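Long-range contact in ribokinase (Cryptococcus neoformans var. grubii serotype A, PDB 6CW5), which probably catalyses the ATP- and magnesium-dependent phosphorylation of D-ribose at O-5, giving D-ribose 5-phosphate: residues L199-A210 with G227-F237. Sequence-based numbering, arbitrary orientation.
Sequences LGDLLLAFGSSA and GILELHENDYF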
loop_
_atom_site.group_PDB
_atom_site.type_symbol
_atom_site.label_atom_id
_atom_site.label_comp_id
_atom_site.label_asym_id
_atom_site.label_seq_id
_atom_site.Cartn_x
_atom_site.Cartn_y
_atom_site.Cartn_z
ATOM N N LEU A 199 -11.942 -8.412 -19.336
ATOM C CA LEU A 199 -10.955 -9.103 -20.172
ATOM C C LEU A 199 -10.451 -8.179 -21.279
ATOM O O LEU A 199 -9.246 -8.087 -21.529
ATOM C CB LEU A 199 -11.568 -10.369 -20.781
ATOM C CG LEU A 199 -10.646 -11.187 -21.706
ATOM C CD1 LEU A 199 -9.413 -11.628 -20.938
ATOM C CD2 LEU A 199 -11.370 -12.418 -22.343
ATOM N N GLY A 200 -11.363 -7.480 -21.956
ATOM C CA GLY A 200 -10.928 -6.536 -22.982
ATOM C C GLY A 200 -10.087 -5.397 -22.424
ATOM O O GLY A 200 -9.148 -4.925 -23.077
ATOM N N ASP A 201 -10.420 -4.919 -21.224
ATOM C CA ASP A 201 -9.618 -3.851 -20.618
ATOM C C ASP A 201 -8.177 -4.296 -20.444
ATOM O O ASP A 201 -7.245 -3.533 -20.708
ATOM C CB ASP A 201 -10.181 -3.425 -19.254
ATOM C CG ASP A 201 -11.476 -2.661 -19.352
ATOM O OD1 ASP A 201 -11.702 -1.971 -20.369
ATOM O OD2 ASP A 201 -12.261 -2.745 -18.382
ATOM N N LEU A 202 -7.966 -5.521 -19.957
ATOM C CA LEU A 202 -6.594 -5.997 -19.811
ATOM C C LEU A 202 -5.918 -6.125 -21.169
ATOM O O LEU A 202 -4.771 -5.693 -21.357
ATOM C CB LEU A 202 -6.565 -7.344 -19.092
ATOM C CG LEU A 202 -6.347 -7.249 -17.574
ATOM C CD1 LEU A 202 -7.590 -6.652 -16.897
ATOM C CD2 LEU A 202 -6.040 -8.663 -17.066
ATOM N N LEU A 203 -6.596 -6.770 -22.120
ATOM C CA LEU A 203 -5.979 -6.950 -23.430
ATOM C C LEU A 203 -5.606 -5.606 -24.040
ATOM O O LEU A 203 -4.524 -5.460 -24.617
ATOM C CB LEU A 203 -6.929 -7.727 -24.356
ATOM C CG LEU A 203 -6.943 -9.226 -24.040
ATOM C CD1 LEU A 203 -8.147 -9.864 -24.689
ATOM C CD2 LEU A 203 -5.652 -9.918 -24.527
ATOM N N LEU A 204 -6.493 -4.607 -23.911
ATOM C CA LEU A 204 -6.208 -3.284 -24.460
ATOM C C LEU A 204 -5.018 -2.648 -23.757
ATOM O O LEU A 204 -4.177 -2.016 -24.397
ATOM C CB LEU A 204 -7.425 -2.364 -24.328
ATOM C CG LEU A 204 -8.564 -2.506 -25.335
ATOM C CD1 LEU A 204 -9.734 -1.604 -24.941
ATOM C CD2 LEU A 204 -8.064 -2.167 -26.722
ATOM N N ALA A 205 -4.941 -2.789 -22.428
ATOM C CA ALA A 205 -3.813 -2.206 -21.711
ATOM C C ALA A 205 -2.515 -2.906 -22.083
ATOM O O ALA A 205 -1.434 -2.315 -21.944
ATOM C CB ALA A 205 -4.057 -2.276 -20.192
ATOM N N PHE A 206 -2.594 -4.156 -22.527
ATOM C CA PHE A 206 -1.413 -4.953 -22.824
ATOM C C PHE A 206 -1.053 -4.902 -24.307
ATOM O O PHE A 206 -0.279 -5.744 -24.789
ATOM C CB PHE A 206 -1.625 -6.412 -22.373
ATOM C CG PHE A 206 -1.779 -6.556 -20.870
ATOM C CD1 PHE A 206 -1.480 -5.474 -20.040
ATOM C CD2 PHE A 206 -2.172 -7.772 -20.311
ATOM C CE1 PHE A 206 -1.614 -5.586 -18.652
ATOM C CE2 PHE A 206 -2.295 -7.908 -18.933
ATOM C CZ PHE A 206 -2.020 -6.809 -18.113
ATOM N N GLY A 207 -1.600 -3.939 -25.030
ATOM C CA GLY A 207 -1.189 -3.675 -26.396
ATOM C C GLY A 207 -1.911 -4.482 -27.450
ATOM O O GLY A 207 -1.588 -4.343 -28.644
ATOM N N SER A 208 -2.885 -5.295 -27.059
ATOM C CA SER A 208 -3.653 -6.085 -28.007
ATOM C C SER A 208 -4.699 -5.212 -28.686
ATOM O O SER A 208 -5.135 -4.195 -28.139
ATOM C CB SER A 208 -4.319 -7.248 -27.277
ATOM O OG SER A 208 -5.081 -8.068 -28.149
ATOM N N SER A 209 -5.085 -5.593 -29.906
ATOM C CA SER A 209 -6.295 -5.015 -30.476
ATOM C C SER A 209 -7.535 -5.865 -30.215
ATOM O O SER A 209 -8.644 -5.434 -30.556
ATOM C CB SER A 209 -6.134 -4.802 -31.980
ATOM O OG SER A 209 -5.856 -6.046 -32.574
ATOM N N ALA A 210 -7.382 -7.054 -29.628
ATOM C CA ALA A 210 -8.550 -7.844 -29.255
ATOM C C ALA A 210 -9.333 -7.106 -28.178
ATOM O O ALA A 210 -8.748 -6.518 -27.263
ATOM C CB ALA A 210 -8.137 -9.224 -28.750
ATOM N N GLY A 227 -9.344 -14.476 -26.558
ATOM C CA GLY A 227 -8.768 -13.432 -25.723
ATOM C C GLY A 227 -8.091 -13.989 -24.481
ATOM O O GLY A 227 -7.046 -13.491 -24.057
ATOM N N ILE A 228 -8.667 -15.035 -23.887
ATOM C CA ILE A 228 -8.016 -15.684 -22.744
ATOM C C ILE A 228 -6.673 -16.269 -23.165
ATOM O O ILE A 228 -5.651 -16.098 -22.485
ATOM C CB ILE A 228 -8.924 -16.775 -22.160
ATOM C CG1 ILE A 228 -10.093 -16.152 -21.383
ATOM C CG2 ILE A 228 -8.115 -17.693 -21.236
ATOM C CD1 ILE A 228 -11.167 -17.223 -21.004
ATOM N N LEU A 229 -6.659 -16.982 -24.286
ATOM C CA LEU A 229 -5.414 -17.608 -24.734
ATOM C C LEU A 229 -4.366 -16.554 -25.085
ATOM O O LEU A 229 -3.165 -16.746 -24.841
ATOM C CB LEU A 229 -5.672 -18.529 -25.933
ATOM C CG LEU A 229 -6.550 -19.753 -25.667
ATOM C CD1 LEU A 229 -6.894 -20.485 -26.937
ATOM C CD2 LEU A 229 -5.828 -20.698 -24.670
ATOM N N GLU A 230 -4.803 -15.438 -25.664
ATOM C CA GLU A 230 -3.898 -14.339 -25.978
ATOM C C GLU A 230 -3.335 -13.706 -24.709
ATOM O O GLU A 230 -2.126 -13.423 -24.611
ATOM C CB GLU A 230 -4.631 -13.279 -26.805
ATOM C CG GLU A 230 -3.690 -12.145 -27.147
ATOM C CD GLU A 230 -4.214 -11.166 -28.179
ATOM O OE1 GLU A 230 -5.265 -11.428 -28.821
ATOM O OE2 GLU A 230 -3.534 -10.123 -28.347
ATOM N N LEU A 231 -4.206 -13.473 -23.737
ATOM C CA LEU A 231 -3.781 -12.900 -22.468
ATOM C C LEU A 231 -2.740 -13.791 -21.822
ATOM O O LEU A 231 -1.708 -13.305 -21.352
ATOM C CB LEU A 231 -4.995 -12.699 -21.559
ATOM C CG LEU A 231 -4.750 -12.064 -20.196
ATOM C CD1 LEU A 231 -4.063 -10.714 -20.369
ATOM C CD2 LEU A 231 -6.072 -11.899 -19.396
ATOM N N HIS A 232 -2.961 -15.112 -21.861
ATOM C CA HIS A 232 -2.022 -16.049 -21.261
ATOM C C HIS A 232 -0.610 -15.842 -21.778
ATOM O O HIS A 232 0.351 -15.918 -21.009
ATOM C CB HIS A 232 -2.471 -17.493 -21.546
ATOM C CG HIS A 232 -1.470 -18.531 -21.142
ATOM N ND1 HIS A 232 -1.195 -18.806 -19.817
ATOM C CD2 HIS A 232 -0.705 -19.384 -21.872
ATOM C CE1 HIS A 232 -0.302 -19.779 -19.749
ATOM N NE2 HIS A 232 0.029 -20.133 -20.982
ATOM N N GLU A 233 -0.465 -15.599 -23.087
ATOM C CA GLU A 233 0.832 -15.477 -23.736
ATOM C C GLU A 233 1.421 -14.079 -23.651
ATOM O O GLU A 233 2.570 -13.884 -24.079
ATOM C CB GLU A 233 0.730 -15.827 -25.222
ATOM C CG GLU A 233 0.067 -17.129 -25.525
ATOM C CD GLU A 233 1.005 -18.291 -25.393
ATOM O OE1 GLU A 233 2.231 -18.111 -25.568
ATOM O OE2 GLU A 233 0.506 -19.393 -25.114
ATOM N N ASN A 234 0.683 -13.110 -23.125
ATOM C CA ASN A 234 1.108 -11.721 -23.228
ATOM C C ASN A 234 2.215 -11.434 -22.212
ATOM O O ASN A 234 2.096 -11.800 -21.043
ATOM C CB ASN A 234 -0.095 -10.789 -23.002
ATOM C CG ASN A 234 0.254 -9.356 -23.284
ATOM O OD1 ASN A 234 0.985 -8.765 -22.515
ATOM N ND2 ASN A 234 -0.212 -8.807 -24.425
ATOM N N ASP A 235 3.288 -10.766 -22.649
ATOM C CA ASP A 235 4.430 -10.585 -21.754
ATOM C C ASP A 235 4.133 -9.682 -20.570
ATOM O O ASP A 235 4.904 -9.697 -19.602
ATOM C CB ASP A 235 5.631 -10.010 -22.498
ATOM C CG ASP A 235 6.200 -10.972 -23.531
ATOM O OD1 ASP A 235 6.080 -12.197 -23.334
ATOM O OD2 ASP A 235 6.761 -10.486 -24.536
ATOM N N TYR A 236 3.066 -8.872 -20.621
ATOM C CA TYR A 236 2.707 -8.076 -19.447
ATOM C C TYR A 236 2.011 -8.905 -18.387
ATOM O O TYR A 236 1.931 -8.474 -17.226
ATOM C CB TYR A 236 1.782 -6.906 -19.817
ATOM C CG TYR A 236 2.423 -5.753 -20.555
ATOM C CD1 TYR A 236 3.320 -4.904 -19.918
ATOM C CD2 TYR A 236 2.100 -5.487 -21.887
ATOM C CE1 TYR A 236 3.907 -3.837 -20.598
ATOM C CE2 TYR A 236 2.686 -4.417 -22.576
ATOM C CZ TYR A 236 3.578 -3.601 -21.923
ATOM O OH TYR A 236 4.156 -2.550 -22.588
ATOM N N PHE A 237 1.510 -10.080 -18.759
ATOM C CA PHE A 237 0.703 -10.906 -17.870
ATOM C C PHE A 237 1.641 -11.932 -17.237
ATOM O O PHE A 237 2.842 -11.676 -17.108
ATOM C CB PHE A 237 -0.432 -11.557 -18.682
ATOM C CG PHE A 237 -1.618 -12.032 -17.857
ATOM C CD1 PHE A 237 -2.282 -11.165 -16.991
ATOM C CD2 PHE A 237 -2.068 -13.343 -17.983
ATOM C CE1 PHE A 237 -3.387 -11.596 -16.264
ATOM C CE2 PHE A 237 -3.147 -13.799 -17.239
ATOM C CZ PHE A 237 -3.803 -12.930 -16.370
#
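Gly227, having no side chain, opens the contact by letting helix 196-205 come close: Leu203 CD1 lies 3.8 Å from Gly227 CA, with Leu199 CD2 beside it. The CB of Ile228 is directed away from this helix, yet its CG1 still meets Leu199 CD2. One turn after Gly227, Glu230 reaches out extended over Leu203 CD2, and its OE2 receives the hydroxyl of Ser208 at 2.6 Å from OG, a donor that stands well above the carboxylate plane. The same OG accepts from Ala210 N, closing an ST turn.

Leu231 is buried between the two helices, with CG anti to the backbone N (chi1 -178°) and its two methyls divided between partners. Leu231 CD1 meets the edge of the Phe206 ring, 3.5 Å from Phe206 CD2, while Leu231 CD2 touches Leu199 CD1 and Leu202 CD2. Asn234 follows where the chain has left the helix. Its ND2 donates to Phe206 O (3.1 Å, 154° at the hydrogen), and its OD1 takes Tyr236 N in an Asx turn, so both ends of the amide are held. Tyr236 CB, at the end of this turn, lies over one face of the Phe206 ring, a CH-pi contact 3.7 Å from the centroid; the two rings, slid apart, barely overlap. Phe237 completes the set, with CD1 against Phe206 CE2 and CE1 against Leu202 CD2.

Helix segments 199-205 and 227-233, their axes at 41°, are thus packed on the same side of the large sheet of this PfkB-family kinase, where Leu192 and Ile243 lie beneath Leu231. The chemistry implies a division of labour: leucines and aromatic rings fill the interior, while the polar bonds gather where helix 196-205 ends in a Schellman motif at Gly207, tying down the chain that leaves it.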